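Local atomic coordinates of glycoside hydrolase (Streptococcus pneumoniae serotype 4, PDB entry 6ORH), a protein that probably hydrolyses alpha-L-fucosyl linkages as a family 29 alpha-fucosidase, helping to break down host-derived carbohydrate antigens. Residues 190-195 and 199-204. The protein carries 2 engineered substitutions. Residues are numbered along the deposited sequence; the frame is centred on the assembly and turned at random. Where two conformers were deposited one is given.
Sequences ETIRDL and CLIFST. With GAL (beta-D-galactopyranose), chain C; EDO (1,2-ethanediol), chain F.
Ile192 on helix 185-196 and Ile201 on strand 200-202 meet tip to tip. CD1 of Ile192 lies 3.8 Å from CD1 of Ile201. The CD1 of Ile201 also comes within 3.9 Å of CG2 of Ile192, so this one methyl touches both branches of the helix residue. In Ile192 the first torsion (chi1 -64°) sets CG2 opposite the backbone N and CG1 beside it. CG2 of Ile192 then also lies 4.1 Å from CB of Cys199. Cys199 takes part through CB, just ahead of the strand; its SG lies slightly farther off. Leu200 turns the other way, onto helix 13-21.

The contact joins the helix and second strand of the beta-alpha-beta unit of strand 167-169, helix 185-196 and strand 200-202 in the barrel domain, a TIM-barrel type of fold. The two strands are parallel neighbours. Ile192 also packs on Leu154 and Met170, and Ile201 also touches Phe189 of the same helix.

Farther along, the chain reaches the glycan pocket. The Phe202 ring stacks with Trp169 and presents its edge to the bound galactose, with CE1 3.8 Å from O4. CG2 of Thr204 lies 3.6 Å from O3 of the sugar. On the helix, Arg193 gives a weak 3.0 Å hydrogen bond from NH1 to O2 of an ethanediol; this molecule probably comes from the crystallisation liquor.

All three residues that join helix to strand are buried, and they meet through carbon atoms alone. The helix is therefore held against the strand here by shape and exclusion of water.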
loop_
_atom_site.group_PDB
_atom_site.type_symbol
_atom_site.label_atom_id
_atom_site.label_comp_id
_atom_site.label_asym_id
_atom_site.label_seq_id
_atom_site.Cartn_x
_atom_site.Cartn_y
_atom_site.Cartn_z
ATOM N N GLU A 190 -27.138 -24.806 -4.731
ATOM C CA GLU A 190 -28.536 -25.079 -4.424
ATOM C C GLU A 190 -28.666 -25.901 -3.143
ATOM O O GLU A 190 -29.481 -25.569 -2.273
ATOM C CB GLU A 190 -29.195 -25.808 -5.595
ATOM C CG GLU A 190 -29.591 -24.894 -6.734
ATOM C CD GLU A 190 -30.090 -25.648 -7.960
ATOM O OE1 GLU A 190 -30.175 -26.886 -7.896
ATOM O OE2 GLU A 190 -30.366 -25.004 -8.978
ATOM N N THR A 191 -27.855 -26.968 -3.029
ATOM C CA THR A 191 -27.879 -27.834 -1.865
ATOM C C THR A 191 -27.459 -27.046 -0.621
ATOM O O THR A 191 -28.012 -27.248 0.462
ATOM C CB THR A 191 -27.027 -29.097 -2.068
ATOM O OG1 THR A 191 -27.827 -29.986 -2.856
ATOM C CG2 THR A 191 -26.662 -29.810 -0.786
ATOM N N ILE A 192 -26.421 -26.211 -0.771
ATOM C CA ILE A 192 -25.964 -25.419 0.374
ATOM C C ILE A 192 -27.101 -24.529 0.878
ATOM O O ILE A 192 -27.299 -24.415 2.094
ATOM C CB ILE A 192 -24.660 -24.657 0.062
ATOM C CG1 ILE A 192 -23.539 -25.669 -0.203
ATOM C CG2 ILE A 192 -24.293 -23.685 1.186
ATOM C CD1 ILE A 192 -22.313 -25.042 -0.832
ATOM N N ARG A 193 -27.854 -23.917 -0.041
ATOM C CA ARG A 193 -28.978 -23.089 0.381
ATOM C C ARG A 193 -30.039 -23.960 1.057
ATOM O O ARG A 193 -30.584 -23.627 2.114
ATOM C CB ARG A 193 -29.574 -22.378 -0.836
ATOM C CG ARG A 193 -28.798 -21.148 -1.280
ATOM C CD ARG A 193 -29.478 -20.322 -2.362
ATOM N NE ARG A 193 -29.794 -21.017 -3.603
ATOM C CZ ARG A 193 -28.954 -21.166 -4.622
ATOM N NH1 ARG A 193 -27.720 -20.693 -4.550
ATOM N NH2 ARG A 193 -29.354 -21.804 -5.704
ATOM N N ASP A 194 -30.366 -25.083 0.420
ATOM C CA ASP A 194 -31.435 -25.940 0.913
ATOM C C ASP A 194 -31.155 -26.323 2.363
ATOM O O ASP A 194 -32.069 -26.392 3.185
ATOM C CB ASP A 194 -31.533 -27.251 0.126
ATOM C CG ASP A 194 -32.087 -27.165 -1.288
ATOM O OD1 ASP A 194 -32.713 -26.126 -1.637
ATOM O OD2 ASP A 194 -31.869 -28.146 -2.050
ATOM N N LEU A 195 -29.875 -26.552 2.693
ATOM C CA LEU A 195 -29.529 -27.080 4.011
ATOM C C LEU A 195 -29.098 -25.996 5.003
ATOM O O LEU A 195 -29.197 -26.234 6.217
ATOM C CB LEU A 195 -28.426 -28.134 3.850
ATOM C CG LEU A 195 -28.821 -29.372 3.055
ATOM C CD1 LEU A 195 -27.641 -30.301 2.979
ATOM C CD2 LEU A 195 -29.971 -30.103 3.770
ATOM N N CYS A 199 -25.912 -19.204 4.167
ATOM C CA CYS A 199 -24.525 -19.586 4.448
ATOM C C CYS A 199 -23.592 -19.001 3.379
ATOM O O CYS A 199 -23.842 -19.166 2.182
ATOM C CB CYS A 199 -24.421 -21.105 4.410
ATOM S SG CYS A 199 -22.768 -21.732 4.822
ATOM N N LEU A 200 -22.499 -18.337 3.804
ATOM C CA LEU A 200 -21.558 -17.745 2.868
ATOM C C LEU A 200 -20.778 -18.828 2.123
ATOM O O LEU A 200 -20.495 -19.878 2.683
ATOM C CB LEU A 200 -20.582 -16.874 3.667
ATOM C CG LEU A 200 -21.238 -15.724 4.426
ATOM C CD1 LEU A 200 -20.213 -15.089 5.378
ATOM C CD2 LEU A 200 -21.745 -14.690 3.440
ATOM N N ILE A 201 -20.385 -18.550 0.867
ATOM C CA ILE A 201 -19.577 -19.517 0.122
ATOM C C ILE A 201 -18.360 -18.810 -0.474
ATOM O O ILE A 201 -18.495 -17.795 -1.181
ATOM C CB ILE A 201 -20.423 -20.178 -0.993
ATOM C CG1 ILE A 201 -21.656 -20.896 -0.437
ATOM C CG2 ILE A 201 -19.534 -21.098 -1.831
ATOM C CD1 ILE A 201 -22.677 -21.313 -1.497
ATOM N N PHE A 202 -17.168 -19.336 -0.158
ATOM C CA PHE A 202 -15.926 -18.935 -0.818
ATOM C C PHE A 202 -15.713 -19.872 -2.005
ATOM O O PHE A 202 -15.723 -21.084 -1.833
ATOM C CB PHE A 202 -14.764 -19.113 0.174
ATOM C CG PHE A 202 -13.412 -18.772 -0.399
ATOM C CD1 PHE A 202 -12.765 -19.669 -1.239
ATOM C CD2 PHE A 202 -12.782 -17.581 -0.083
ATOM C CE1 PHE A 202 -11.511 -19.369 -1.752
ATOM C CE2 PHE A 202 -11.528 -17.269 -0.599
ATOM C CZ PHE A 202 -10.901 -18.157 -1.453
ATOM N N SER A 203 -15.583 -19.292 -3.200
ATOM C CA SER A 203 -15.318 -20.075 -4.412
ATOM C C SER A 203 -14.670 -19.163 -5.445
ATOM O O SER A 203 -14.552 -17.959 -5.245
ATOM C CB SER A 203 -16.568 -20.701 -4.988
ATOM O OG SER A 203 -17.337 -19.702 -5.673
ATOM N N THR A 204 -14.288 -19.757 -6.585
ATOM C CA THR A 204 -13.802 -19.018 -7.740
ATOM C C THR A 204 -14.931 -18.355 -8.524
ATOM O O THR A 204 -14.641 -17.547 -9.405
ATOM C CB THR A 204 -12.993 -19.949 -8.659
ATOM O OG1 THR A 204 -13.761 -21.102 -9.027
ATOM C CG2 THR A 204 -11.671 -20.341 -8.032
HETATM C C1 GAL C . -5.263 -20.205 -4.392
HETATM C C2 GAL C . -6.361 -20.478 -5.443
HETATM C C3 GAL C . -7.623 -19.654 -5.148
HETATM C C4 GAL C . -8.008 -19.689 -3.665
HETATM C C5 GAL C . -6.763 -19.323 -2.846
HETATM C C6 GAL C . -6.998 -19.300 -1.354
HETATM O O2 GAL C . -5.872 -20.105 -6.741
HETATM O O3 GAL C . -8.719 -20.103 -5.994
HETATM O O4 GAL C . -8.478 -21.009 -3.269
HETATM O O5 GAL C . -5.782 -20.366 -3.073
HETATM O O6 GAL C . -5.833 -18.725 -0.703
HETATM C C1 EDO F . -24.705 -17.700 -6.678
HETATM O O1 EDO F . -24.394 -18.005 -8.028
HETATM C C2 EDO F . -25.984 -18.312 -6.256
HETATM O O2 EDO F . -26.363 -19.485 -6.984
#